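Local coordinates for protein SsfX3 (Streptomyces sp. SF2575, PDB 3SKV) that probably transfers a salicylyl group onto an intermediate of a tetracycline biosynthetic pathway, using a GDSL/SGNH-type domain joined to a jelly-roll domain, at residues A[43-48]-A[86-91]; A[98-103]-A[133-138]; A[122-127]-A[203-208]; A[160-165]-A[194-199]. The protein carries 1 engineered substitution. All blocks are in the same frame, centred on the assembly; numbering follows the deposited sequence.

Interaction 1 (A[43-48]-A[86-91]); sequences TYRGAV and RLHLRT. Engineered in segment 86-91: His88 (natural residue Cys).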
loop_
_atom_site.group_PDB
_atom_site.type_symbol
_atom_site.label_atom_id
_atom_site.label_comp_id
_atom_site.label_asym_id
_atom_site.label_seq_id
_atom_site.Cartn_x
_atom_site.Cartn_y
_atom_site.Cartn_z
ATOM N N THR A 43 3.410 15.930 -7.701
ATOM C CA THR A 43 2.344 14.941 -7.747
ATOM C C THR A 43 2.627 13.924 -6.643
ATOM O O THR A 43 3.726 13.370 -6.577
ATOM C CB THR A 43 2.263 14.245 -9.156
ATOM O OG1 THR A 43 2.178 15.211 -10.207
ATOM C CG2 THR A 43 1.079 13.301 -9.270
ATOM N N TYR A 44 1.630 13.680 -5.791
ATOM C CA TYR A 44 1.685 12.675 -4.740
ATOM C C TYR A 44 0.851 11.523 -5.244
ATOM O O TYR A 44 -0.334 11.675 -5.525
ATOM C CB TYR A 44 1.154 13.191 -3.408
ATOM C CG TYR A 44 2.017 14.284 -2.814
ATOM C CD1 TYR A 44 1.865 15.616 -3.213
ATOM C CD2 TYR A 44 2.992 13.991 -1.863
ATOM C CE1 TYR A 44 2.678 16.620 -2.698
ATOM C CE2 TYR A 44 3.788 14.995 -1.317
ATOM C CZ TYR A 44 3.623 16.307 -1.735
ATOM O OH TYR A 44 4.428 17.294 -1.229
ATOM N N ARG A 45 1.498 10.403 -5.474
ATOM C CA ARG A 45 0.795 9.238 -5.955
ATOM C C ARG A 45 0.609 8.314 -4.766
ATOM O O ARG A 45 1.439 8.282 -3.857
ATOM C CB ARG A 45 1.554 8.585 -7.132
ATOM C CG ARG A 45 1.864 9.577 -8.266
ATOM C CD ARG A 45 1.268 9.196 -9.598
ATOM N NE ARG A 45 1.852 9.970 -10.711
ATOM C CZ ARG A 45 1.158 10.614 -11.654
ATOM N NH1 ARG A 45 -0.170 10.609 -11.630
ATOM N NH2 ARG A 45 1.789 11.297 -12.606
ATOM N N GLY A 46 -0.509 7.630 -4.737
ATOM C CA GLY A 46 -0.824 6.743 -3.619
ATOM C C GLY A 46 -1.367 7.446 -2.390
ATOM O O GLY A 46 -1.574 6.796 -1.354
ATOM N N ALA A 47 -1.617 8.773 -2.483
ATOM C CA ALA A 47 -2.228 9.535 -1.364
ATOM C C ALA A 47 -3.669 9.925 -1.735
ATOM O O ALA A 47 -3.940 10.278 -2.881
ATOM C CB ALA A 47 -1.405 10.774 -1.032
ATOM N N VAL A 48 -4.599 9.809 -0.789
ATOM C CA VAL A 48 -6.005 10.156 -1.000
ATOM C C VAL A 48 -6.203 11.650 -0.725
ATOM O O VAL A 48 -6.850 12.338 -1.509
ATOM C CB VAL A 48 -6.898 9.234 -0.153
ATOM C CG1 VAL A 48 -8.351 9.694 -0.152
ATOM C CG2 VAL A 48 -6.780 7.787 -0.635
ATOM N N ARG A 86 4.100 7.974 -2.952
ATOM C CA ARG A 86 5.289 8.511 -3.601
ATOM C C ARG A 86 5.150 9.924 -4.093
ATOM O O ARG A 86 4.046 10.367 -4.382
ATOM C CB ARG A 86 5.995 7.542 -4.571
ATOM C CG ARG A 86 5.134 7.005 -5.625
ATOM C CD ARG A 86 4.667 5.598 -5.389
ATOM N NE ARG A 86 3.864 5.292 -6.558
ATOM C CZ ARG A 86 2.553 5.167 -6.562
ATOM N NH1 ARG A 86 1.885 5.099 -5.423
ATOM N NH2 ARG A 86 1.906 5.016 -7.705
ATOM N N LEU A 87 6.247 10.672 -4.051
ATOM C CA LEU A 87 6.306 12.039 -4.531
ATOM C C LEU A 87 7.031 12.030 -5.899
ATOM O O LEU A 87 8.152 11.543 -5.998
ATOM C CB LEU A 87 7.000 12.955 -3.497
ATOM C CG LEU A 87 7.268 14.411 -3.957
ATOM C CD1 LEU A 87 5.954 15.169 -4.217
ATOM C CD2 LEU A 87 8.116 15.169 -2.944
ATOM N N HIS A 88 6.357 12.512 -6.953
ATOM C CA HIS A 88 6.923 12.559 -8.296
ATOM C C HIS A 88 7.177 13.993 -8.706
ATOM O O HIS A 88 6.374 14.889 -8.414
ATOM C CB HIS A 88 5.958 11.959 -9.330
ATOM C CG HIS A 88 5.796 10.473 -9.293
ATOM N ND1 HIS A 88 5.482 9.779 -10.429
ATOM C CD2 HIS A 88 5.831 9.612 -8.251
ATOM C CE1 HIS A 88 5.370 8.507 -10.066
ATOM N NE2 HIS A 88 5.556 8.360 -8.760
ATOM N N LEU A 89 8.286 14.200 -9.417
ATOM C CA LEU A 89 8.684 15.486 -9.991
ATOM C C LEU A 89 9.682 15.240 -11.098
ATOM O O LEU A 89 10.475 14.308 -11.007
ATOM C CB LEU A 89 9.249 16.509 -8.958
ATOM C CG LEU A 89 10.452 16.075 -8.126
ATOM C CD1 LEU A 89 11.716 16.605 -8.712
ATOM C CD2 LEU A 89 10.346 16.588 -6.716
ATOM N N ARG A 90 9.644 16.070 -12.129
ATOM C CA ARG A 90 10.632 16.007 -13.189
ATOM C C ARG A 90 11.588 17.168 -12.940
ATOM O O ARG A 90 11.142 18.294 -12.668
ATOM C CB ARG A 90 9.990 16.096 -14.575
ATOM C CG ARG A 90 9.096 14.893 -14.906
ATOM C CD ARG A 90 8.777 14.857 -16.403
ATOM N NE ARG A 90 10.002 14.788 -17.198
ATOM C CZ ARG A 90 10.652 13.664 -17.480
ATOM N NH1 ARG A 90 10.158 12.490 -17.100
ATOM N NH2 ARG A 90 11.783 13.701 -18.171
ATOM N N THR A 91 12.896 16.886 -12.961
ATOM C CA THR A 91 13.944 17.894 -12.740
ATOM C C THR A 91 15.255 17.529 -13.415
ATOM O O THR A 91 15.559 16.343 -13.599
ATOM C CB THR A 91 14.154 18.186 -11.221
ATOM O OG1 THR A 91 14.873 19.417 -11.093
ATOM C CG2 THR A 91 14.902 17.052 -10.468
HETATM O O HOH W 1 4.685 15.770 -10.830
#
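The carbonyl oxygen of His88 takes two donors: Thr43 N at 3.2 Å, and a water that in turn accepts from Thr43 OG1 at 2.6 Å. In return His88 N reaches Thr43 O at 2.8 Å, almost straight at 177°, and this antiparallel hydrogen-bonded pair is followed by a second, Arg45 with Arg86, closed by Arg45 N to Arg86 O and Arg86 N to Arg45 O. Between them Tyr44 and Leu87 form a non-hydrogen-bonded pair whose side chains run side by side. With CG of Leu87 anti to the backbone N (chi1 173°), its CD1 methyl sits over one face of the Tyr44 ring, 3.6 Å from CZ. The sheet face that carries Thr43 is crowded with charge. Arg45 lays CB over the centre of the Arg86 guanidinium, 3.6 Å from CZ, and CG over the ring of His88, an engineered residue replacing cysteine. Gly46, at positive phi, passes close to Arg86 NH1, where a beta carbon would clash. Acids outside the two segments pair with both arginines: Arg45 NH2 and His88 ND1 share Asp181, and Arg86 NH2 bridges to Asp219 while NH1 bonds to Gly84 O. The positive groups thus meet through aliphatic carbon, and the carboxylates of Asp181 and Asp219 probably balance their charge at this edge of the jelly-roll sheet.

Interaction 2 (A[98-103]-A[133-138]); sequences VRYEAV and VELKLD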
loop_
_atom_site.group_PDB
_atom_site.type_symbol
_atom_site.label_atom_id
_atom_site.label_comp_id
_atom_site.label_asym_id
_atom_site.label_seq_id
_atom_site.Cartn_x
_atom_site.Cartn_y
_atom_site.Cartn_z
ATOM N N VAL A 98 15.154 17.387 1.068
ATOM C CA VAL A 98 13.797 17.391 1.611
ATOM C C VAL A 98 13.866 17.643 3.114
ATOM O O VAL A 98 14.603 16.955 3.817
ATOM C CB VAL A 98 12.995 16.099 1.311
ATOM C CG1 VAL A 98 11.587 16.180 1.908
ATOM C CG2 VAL A 98 12.914 15.823 -0.182
ATOM N N ARG A 99 13.114 18.648 3.591
ATOM C CA ARG A 99 12.954 18.970 4.996
ATOM C C ARG A 99 11.714 18.171 5.452
ATOM O O ARG A 99 10.609 18.350 4.924
ATOM C CB ARG A 99 12.799 20.475 5.226
ATOM C CG ARG A 99 12.839 20.797 6.697
ATOM C CD ARG A 99 12.889 22.274 6.922
ATOM N NE ARG A 99 12.515 22.576 8.300
ATOM C CZ ARG A 99 11.915 23.692 8.673
ATOM N NH1 ARG A 99 11.636 24.634 7.777
ATOM N NH2 ARG A 99 11.585 23.882 9.941
ATOM N N TYR A 100 11.928 17.254 6.395
ATOM C CA TYR A 100 10.903 16.324 6.818
ATOM C C TYR A 100 10.853 16.085 8.318
ATOM O O TYR A 100 11.730 16.500 9.086
ATOM C CB TYR A 100 11.144 14.964 6.091
ATOM C CG TYR A 100 12.339 14.197 6.635
ATOM C CD1 TYR A 100 13.628 14.479 6.201
ATOM C CD2 TYR A 100 12.180 13.213 7.614
ATOM C CE1 TYR A 100 14.732 13.800 6.723
ATOM C CE2 TYR A 100 13.276 12.521 8.135
ATOM C CZ TYR A 100 14.552 12.822 7.690
ATOM O OH TYR A 100 15.642 12.144 8.201
ATOM N N GLU A 101 9.839 15.315 8.707
ATOM C CA GLU A 101 9.606 14.831 10.058
ATOM C C GLU A 101 8.932 13.477 9.876
ATOM O O GLU A 101 7.942 13.378 9.137
ATOM C CB GLU A 101 8.735 15.797 10.865
ATOM C CG GLU A 101 8.736 15.452 12.353
ATOM C CD GLU A 101 7.710 16.142 13.232
ATOM O OE1 GLU A 101 6.762 16.760 12.689
ATOM O OE2 GLU A 101 7.846 16.041 14.474
ATOM N N ALA A 102 9.521 12.424 10.469
ATOM C CA ALA A 102 8.989 11.057 10.386
ATOM C C ALA A 102 8.577 10.588 11.773
ATOM O O ALA A 102 9.399 10.565 12.696
ATOM C CB ALA A 102 10.002 10.109 9.759
ATOM N N VAL A 103 7.281 10.304 11.935
ATOM C CA VAL A 103 6.742 9.886 13.232
ATOM C C VAL A 103 6.360 8.405 13.200
ATOM O O VAL A 103 5.491 7.994 12.417
ATOM C CB VAL A 103 5.562 10.771 13.729
ATOM C CG1 VAL A 103 5.228 10.461 15.170
ATOM C CG2 VAL A 103 5.863 12.250 13.577
ATOM N N VAL A 133 17.694 5.941 1.486
ATOM C CA VAL A 133 18.080 6.940 2.489
ATOM C C VAL A 133 17.564 6.508 3.857
ATOM O O VAL A 133 16.386 6.172 3.987
ATOM C CB VAL A 133 17.527 8.352 2.091
ATOM C CG1 VAL A 133 18.036 9.465 3.007
ATOM C CG2 VAL A 133 17.848 8.689 0.640
ATOM N N GLU A 134 18.435 6.551 4.885
ATOM C CA GLU A 134 18.032 6.206 6.252
ATOM C C GLU A 134 17.490 7.471 6.900
ATOM O O GLU A 134 18.191 8.485 6.930
ATOM C CB GLU A 134 19.199 5.625 7.074
ATOM C CG GLU A 134 19.733 4.303 6.547
ATOM C CD GLU A 134 20.969 3.788 7.255
ATOM O OE1 GLU A 134 22.039 4.429 7.134
ATOM O OE2 GLU A 134 20.876 2.717 7.898
ATOM N N LEU A 135 16.247 7.427 7.388
ATOM C CA LEU A 135 15.597 8.591 7.992
ATOM C C LEU A 135 15.830 8.761 9.500
ATOM O O LEU A 135 15.914 7.775 10.240
ATOM C CB LEU A 135 14.073 8.540 7.737
ATOM C CG LEU A 135 13.571 8.575 6.294
ATOM C CD1 LEU A 135 12.093 8.374 6.272
ATOM C CD2 LEU A 135 13.894 9.884 5.615
ATOM N N LYS A 136 15.838 10.027 9.951
ATOM C CA LYS A 136 15.913 10.393 11.360
ATOM C C LYS A 136 14.464 10.461 11.879
ATOM O O LYS A 136 13.603 11.044 11.222
ATOM C CB LYS A 136 16.633 11.746 11.534
ATOM C CG LYS A 136 17.353 11.837 12.859
ATOM C CD LYS A 136 17.265 13.212 13.510
ATOM C CE LYS A 136 17.562 13.182 15.000
ATOM N NZ LYS A 136 16.545 12.416 15.791
ATOM N N LEU A 137 14.191 9.852 13.033
ATOM C CA LEU A 137 12.830 9.822 13.598
ATOM C C LEU A 137 12.533 10.931 14.581
ATOM O O LEU A 137 13.434 11.364 15.302
ATOM C CB LEU A 137 12.539 8.472 14.290
ATOM C CG LEU A 137 12.414 7.243 13.407
ATOM C CD1 LEU A 137 11.748 6.128 14.163
ATOM C CD2 LEU A 137 11.635 7.543 12.137
ATOM N N ASP A 138 11.240 11.331 14.648
ATOM C CA ASP A 138 10.645 12.316 15.568
ATOM C C ASP A 138 11.476 13.599 15.719
ATOM O O ASP A 138 11.758 14.065 16.837
ATOM C CB ASP A 138 10.324 11.666 16.939
ATOM C CG ASP A 138 9.559 10.348 16.857
ATOM O OD1 ASP A 138 8.536 10.291 16.130
ATOM O OD2 ASP A 138 9.970 9.379 17.536
HETATM O O HOH W 2 18.156 11.327 6.609
HETATM O O HOH W 3 11.979 12.851 11.614
#
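One face of the Tyr100 ring is covered by Leu135, whose CD2 methyl lies 3.7 Å from CZ and is displaced toward the rim. At the ring edge, in its plane, stand Lys136 N and Val98 O, and the ring of Phe165 meets Tyr100 with its plane only about 10° away. CG of Tyr100 lies between the backbone N and the carbonyl carbon (chi1 73°), a setting that carries the phenol across to segment 133-138. There OH accepts from Lys136 N at 2.8 Å, nearly straight at 175°, and also meets a water bound to Glu134 O. A phenylalanine here would probably keep the cover from Leu135 but leave Lys136 N and this water without their hydroxyl partner. Farther along, the backbones meet directly: Asp138 N donates to Ala102 O at 2.8 Å, and a second water joins Ala102 N (2.7 Å) to Lys136 O. Asp138 has both backbone angles positive, in the left-handed region, and its OD1 turns back to rest 3.4 Å from Val103 CG1. The CB methyl of Ala102 meets Leu137 CD2 at 3.9 Å. Pro160 and Leu121 add to the apolar surroundings of Leu135. Residues 135-138, following strand 128-134, are thereby tied to strand 96-103 of the other jelly-roll sheet. Apolar cover from leucines and the tyrosine ring lies beside a few well-aligned bonds and bridging waters, so several of the backbone groups at this partly buried seam find partners without regular strand pairing.

Interaction 3 (A[122-127]-A[203-208]); sequences DVLVDG and SPSRTW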
loop_
_atom_site.group_PDB
_atom_site.type_symbol
_atom_site.label_atom_id
_atom_site.label_comp_id
_atom_site.label_asym_id
_atom_site.label_seq_id
_atom_site.Cartn_x
_atom_site.Cartn_y
_atom_site.Cartn_z
ATOM N N ASP A 122 13.083 5.640 -0.445
ATOM C CA ASP A 122 13.715 5.280 -1.703
ATOM C C ASP A 122 13.622 6.416 -2.674
ATOM O O ASP A 122 12.591 7.092 -2.744
ATOM C CB ASP A 122 13.097 4.018 -2.308
ATOM C CG ASP A 122 13.586 2.717 -1.684
ATOM O OD1 ASP A 122 14.537 2.768 -0.865
ATOM O OD2 ASP A 122 13.024 1.643 -2.023
ATOM N N VAL A 123 14.710 6.619 -3.426
ATOM C CA VAL A 123 14.805 7.613 -4.483
ATOM C C VAL A 123 14.977 6.817 -5.790
ATOM O O VAL A 123 15.992 6.132 -5.998
ATOM C CB VAL A 123 15.945 8.656 -4.251
ATOM C CG1 VAL A 123 15.934 9.728 -5.329
ATOM C CG2 VAL A 123 15.856 9.301 -2.860
ATOM N N LEU A 124 13.951 6.881 -6.646
ATOM C CA LEU A 124 13.984 6.243 -7.952
ATOM C C LEU A 124 14.180 7.309 -9.006
ATOM O O LEU A 124 13.606 8.401 -8.893
ATOM C CB LEU A 124 12.709 5.447 -8.219
ATOM C CG LEU A 124 12.727 3.980 -7.804
ATOM C CD1 LEU A 124 12.763 3.826 -6.302
ATOM C CD2 LEU A 124 11.544 3.271 -8.365
ATOM N N VAL A 125 15.030 7.023 -9.996
ATOM C CA VAL A 125 15.308 7.930 -11.100
ATOM C C VAL A 125 14.972 7.163 -12.378
ATOM O O VAL A 125 15.626 6.166 -12.683
ATOM C CB VAL A 125 16.769 8.458 -11.066
ATOM C CG1 VAL A 125 17.103 9.243 -12.338
ATOM C CG2 VAL A 125 17.009 9.312 -9.826
ATOM N N ASP A 126 13.947 7.611 -13.104
ATOM C CA ASP A 126 13.440 6.940 -14.313
ATOM C C ASP A 126 13.161 5.436 -14.055
ATOM O O ASP A 126 13.603 4.578 -14.806
ATOM C CB ASP A 126 14.332 7.191 -15.552
ATOM C CG ASP A 126 14.463 8.650 -16.002
ATOM O OD1 ASP A 126 13.500 9.438 -15.796
ATOM O OD2 ASP A 126 15.506 8.991 -16.611
ATOM N N GLY A 127 12.480 5.151 -12.947
ATOM C CA GLY A 127 12.082 3.801 -12.540
ATOM C C GLY A 127 13.165 2.911 -11.964
ATOM O O GLY A 127 12.917 1.735 -11.689
ATOM N N SER A 203 13.277 -2.305 1.011
ATOM C CA SER A 203 13.078 -0.855 1.099
ATOM C C SER A 203 11.660 -0.509 0.581
ATOM O O SER A 203 11.023 -1.406 0.015
ATOM C CB SER A 203 14.171 -0.136 0.301
ATOM O OG SER A 203 14.189 -0.486 -1.075
ATOM N N PRO A 204 11.130 0.747 0.725
ATOM C CA PRO A 204 9.725 1.014 0.277
ATOM C C PRO A 204 9.331 0.695 -1.165
ATOM O O PRO A 204 8.164 0.383 -1.414
ATOM C CB PRO A 204 9.502 2.496 0.611
ATOM C CG PRO A 204 10.524 2.811 1.645
ATOM C CD PRO A 204 11.704 1.933 1.406
ATOM N N SER A 205 10.276 0.823 -2.123
ATOM C CA SER A 205 9.984 0.546 -3.530
ATOM C C SER A 205 10.120 -0.958 -3.799
ATOM O O SER A 205 9.879 -1.415 -4.921
ATOM C CB SER A 205 10.884 1.364 -4.455
ATOM O OG SER A 205 12.237 0.954 -4.337
ATOM N N ARG A 206 10.437 -1.737 -2.743
ATOM C CA ARG A 206 10.634 -3.167 -2.902
ATOM C C ARG A 206 9.667 -4.051 -2.125
ATOM O O ARG A 206 9.973 -5.222 -1.877
ATOM C CB ARG A 206 12.116 -3.534 -2.758
ATOM C CG ARG A 206 12.956 -3.100 -3.980
ATOM C CD ARG A 206 14.427 -3.420 -3.848
ATOM N NE ARG A 206 15.053 -2.464 -2.929
ATOM C CZ ARG A 206 16.280 -2.581 -2.424
ATOM N NH1 ARG A 206 17.043 -3.622 -2.748
ATOM N NH2 ARG A 206 16.751 -1.664 -1.586
ATOM N N THR A 207 8.458 -3.516 -1.798
ATOM C CA THR A 207 7.389 -4.320 -1.195
ATOM C C THR A 207 6.790 -5.110 -2.366
ATOM O O THR A 207 7.004 -4.730 -3.526
ATOM C CB THR A 207 6.305 -3.464 -0.492
ATOM O OG1 THR A 207 5.656 -2.636 -1.450
ATOM C CG2 THR A 207 6.855 -2.606 0.641
ATOM N N TRP A 208 6.026 -6.178 -2.091
ATOM C CA TRP A 208 5.433 -6.941 -3.180
ATOM C C TRP A 208 4.545 -6.026 -4.031
ATOM O O TRP A 208 4.619 -6.092 -5.257
ATOM C CB TRP A 208 4.711 -8.184 -2.665
ATOM C CG TRP A 208 3.421 -7.928 -1.945
ATOM C CD1 TRP A 208 3.241 -7.784 -0.604
ATOM C CD2 TRP A 208 2.126 -7.782 -2.546
ATOM N NE1 TRP A 208 1.909 -7.570 -0.329
ATOM C CE2 TRP A 208 1.202 -7.572 -1.503
ATOM C CE3 TRP A 208 1.659 -7.816 -3.872
ATOM C CZ2 TRP A 208 -0.167 -7.426 -1.739
ATOM C CZ3 TRP A 208 0.317 -7.622 -4.113
ATOM C CH2 TRP A 208 -0.588 -7.458 -3.057
#
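Asp122 thrusts its carboxylate among Ser203, Pro204 and Ser205, and a single oxygen, OD2, does nearly all the gripping. Three donors converge on it: Ser203 OG at 2.6 Å, on the syn lone pair of OD2, and on the anti side Ser205 OG at 2.5 Å and Ser205 N at 2.9 Å, both some 30° or more out of the carboxylate plane. Each serine holds OG between its backbone N and carbonyl carbon (60° and 67°), which turns both hydroxyls to the acid. Ser203 OG works twice, since Arg206 clasps it side-on through NE at 2.8 Å and NH2 at 2.9 Å. Arg206 N also closes a turn on Ser203 O. The second oxygen, OD1, binds Thr132 on the adjacent strand 128-134, while Leu124 CD1 packs 3.6 Å from Ser205 CB. Replacing Asp122 by an alanine is likely to leave both serine hydroxyls and Ser205 N without their common acceptor and set the 203-206 turn free to shift. The buried acid therefore fastens the jelly roll to the loop before helix 208-216 of the GDSL-type domain, and the arginine, relayed through Ser203, would be expected to favour its negative charge.

Interaction 4 (A[160-165]-A[194-199]); sequences PTLLQF and SICHGR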
loop_
_atom_site.group_PDB
_atom_site.type_symbol
_atom_site.label_atom_id
_atom_site.label_comp_id
_atom_site.label_asym_id
_atom_site.label_seq_id
_atom_site.Cartn_x
_atom_site.Cartn_y
_atom_site.Cartn_z
ATOM N N PRO A 160 8.429 6.307 3.450
ATOM C CA PRO A 160 8.478 5.141 4.347
ATOM C C PRO A 160 7.134 4.456 4.579
ATOM O O PRO A 160 6.089 5.096 4.620
ATOM C CB PRO A 160 9.087 5.715 5.637
ATOM C CG PRO A 160 8.773 7.173 5.573
ATOM C CD PRO A 160 8.959 7.509 4.136
ATOM N N THR A 161 7.197 3.138 4.745
ATOM C CA THR A 161 6.064 2.228 4.866
ATOM C C THR A 161 5.337 2.102 6.202
ATOM O O THR A 161 4.122 1.884 6.194
ATOM C CB THR A 161 6.388 0.865 4.230
ATOM O OG1 THR A 161 7.649 0.410 4.717
ATOM C CG2 THR A 161 6.418 0.914 2.705
ATOM N N LEU A 162 6.034 2.194 7.335
ATOM C CA LEU A 162 5.373 2.021 8.641
ATOM C C LEU A 162 5.415 3.291 9.513
ATOM O O LEU A 162 5.348 3.214 10.751
ATOM C CB LEU A 162 6.017 0.812 9.366
ATOM C CG LEU A 162 6.029 -0.506 8.565
ATOM C CD1 LEU A 162 7.206 -1.409 8.963
ATOM C CD2 LEU A 162 4.667 -1.193 8.610
ATOM N N LEU A 163 5.502 4.457 8.852
ATOM C CA LEU A 163 5.671 5.747 9.484
ATOM C C LEU A 163 4.768 6.807 8.902
ATOM O O LEU A 163 4.435 6.765 7.721
ATOM C CB LEU A 163 7.107 6.190 9.148
ATOM C CG LEU A 163 8.271 6.052 10.143
ATOM C CD1 LEU A 163 8.324 4.709 10.829
ATOM C CD2 LEU A 163 9.571 6.258 9.414
ATOM N N GLN A 164 4.499 7.842 9.692
ATOM C CA GLN A 164 3.827 9.044 9.214
ATOM C C GLN A 164 4.977 9.959 8.749
ATOM O O GLN A 164 5.945 10.152 9.479
ATOM C CB GLN A 164 3.019 9.716 10.324
ATOM C CG GLN A 164 1.816 8.908 10.759
ATOM C CD GLN A 164 1.062 9.573 11.888
ATOM O OE1 GLN A 164 0.966 10.804 11.992
ATOM N NE2 GLN A 164 0.439 8.766 12.718
ATOM N N PHE A 165 4.918 10.442 7.532
ATOM C CA PHE A 165 5.982 11.280 6.961
ATOM C C PHE A 165 5.404 12.626 6.533
ATOM O O PHE A 165 4.446 12.646 5.771
ATOM C CB PHE A 165 6.604 10.565 5.749
ATOM C CG PHE A 165 7.795 11.257 5.122
ATOM C CD1 PHE A 165 9.092 10.966 5.544
ATOM C CD2 PHE A 165 7.623 12.141 4.058
ATOM C CE1 PHE A 165 10.188 11.572 4.942
ATOM C CE2 PHE A 165 8.718 12.761 3.462
ATOM C CZ PHE A 165 9.997 12.459 3.890
ATOM N N SER A 194 -3.976 -9.093 6.457
ATOM C CA SER A 194 -3.893 -9.019 7.918
ATOM C C SER A 194 -2.531 -8.557 8.428
ATOM O O SER A 194 -2.345 -8.396 9.648
ATOM C CB SER A 194 -4.325 -10.339 8.554
ATOM O OG SER A 194 -3.732 -11.422 7.866
ATOM N N ILE A 195 -1.610 -8.263 7.480
ATOM C CA ILE A 195 -0.247 -7.808 7.784
ATOM C C ILE A 195 0.146 -6.503 7.121
ATOM O O ILE A 195 -0.336 -6.181 6.038
ATOM C CB ILE A 195 0.837 -8.894 7.517
ATOM C CG1 ILE A 195 0.852 -9.349 6.036
ATOM C CG2 ILE A 195 0.752 -10.053 8.539
ATOM C CD1 ILE A 195 2.113 -10.048 5.571
ATOM N N CYS A 196 1.103 -5.802 7.746
ATOM C CA CYS A 196 1.714 -4.598 7.221
ATOM C C CYS A 196 2.672 -5.067 6.146
ATOM O O CYS A 196 3.491 -5.968 6.378
ATOM C CB CYS A 196 2.444 -3.841 8.324
ATOM S SG CYS A 196 1.444 -3.546 9.810
ATOM N N HIS A 197 2.535 -4.485 4.960
ATOM C CA HIS A 197 3.333 -4.863 3.802
ATOM C C HIS A 197 4.746 -4.341 3.771
ATOM O O HIS A 197 5.551 -4.835 2.981
ATOM C CB HIS A 197 2.588 -4.537 2.511
ATOM C CG HIS A 197 1.285 -5.270 2.388
ATOM N ND1 HIS A 197 1.186 -6.629 2.672
ATOM C CD2 HIS A 197 0.079 -4.816 1.991
ATOM C CE1 HIS A 197 -0.068 -6.950 2.426
ATOM N NE2 HIS A 197 -0.774 -5.890 2.020
ATOM N N GLY A 198 5.054 -3.358 4.608
ATOM C CA GLY A 198 6.400 -2.792 4.648
ATOM C C GLY A 198 7.387 -3.716 5.326
ATOM O O GLY A 198 8.581 -3.634 5.071
ATOM N N ARG A 199 6.871 -4.623 6.175
ATOM C CA ARG A 199 7.657 -5.557 6.947
ATOM C C ARG A 199 8.355 -6.635 6.091
ATOM O O ARG A 199 7.705 -7.348 5.299
ATOM C CB ARG A 199 6.813 -6.153 8.082
ATOM C CG ARG A 199 7.664 -6.675 9.243
ATOM C CD ARG A 199 7.909 -5.622 10.308
ATOM N NE ARG A 199 6.889 -5.647 11.359
ATOM C CZ ARG A 199 5.769 -4.926 11.351
ATOM N NH1 ARG A 199 5.497 -4.118 10.334
ATOM N NH2 ARG A 199 4.908 -5.017 12.356
#
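Two turns of backbone meet with Thr161 CA and Gly198 CA 5.0 Å apart, and across them the contact rests on van der Waals touch. The hydroxyl of Thr161 lies between the backbone N and the carbonyl carbon (chi1 49°), which directs OG1 at Gly198 CA, 3.4 Å away. A beta carbon on this glycine would run into that same oxygen and press on Leu162 CG, so the close approach depends on its absence. Leu162 does most of the side-chain work with its two methyls. CD2 rests against Cys196 CB at 3.5 Å, and CD1 and CD2 stand equally close to Arg199 NH1, 3.5 Å from each. The arginine gets there because its chain bends twice, at chi2 and chi3 (both 91°), folding the guanidinium round to cross the leucine at about a right angle. Next in the chain to Gly198, His197 meets Trp208 edge-to-face, and Arg199 O is bonded to His364 NE2. Segment 194-199 starts with Ser194, which falls at the serine of the GDSL signature, so the contact flanks what is probably the active-site region, as in relatives. Thr82 ties down the other turn by its hydroxyl, bonded to Pro160 O and Leu163 O. The pair thus joins the link between strands 153-158 and 164-172 of the jelly roll to the loop running from strand 187-192 of the parallel sheet to helix 208-216.

Interactions 1 and 2 lie wholly within the N-terminal domain, their centres 18 Å apart, and come one after the other along the chain. The segments of interactions 2 and 3 alternate, and both segments of interaction 4 fall between those of interaction 3. Interactions 3 and 4, with centres 14 Å apart, each join the jelly roll to the loop between strand 187-192 and helix 208-216. The six-stranded antiparallel sheet is shared by interactions 1, 2 and 3, whereas neighbouring strands 96-103 and 164-172 connect interactions 2 and 4 through Val103 N and Gln164 O. Interaction 2 joins the two jelly-roll sheets, and the two domains are held together through one loop of the GDSL-type domain.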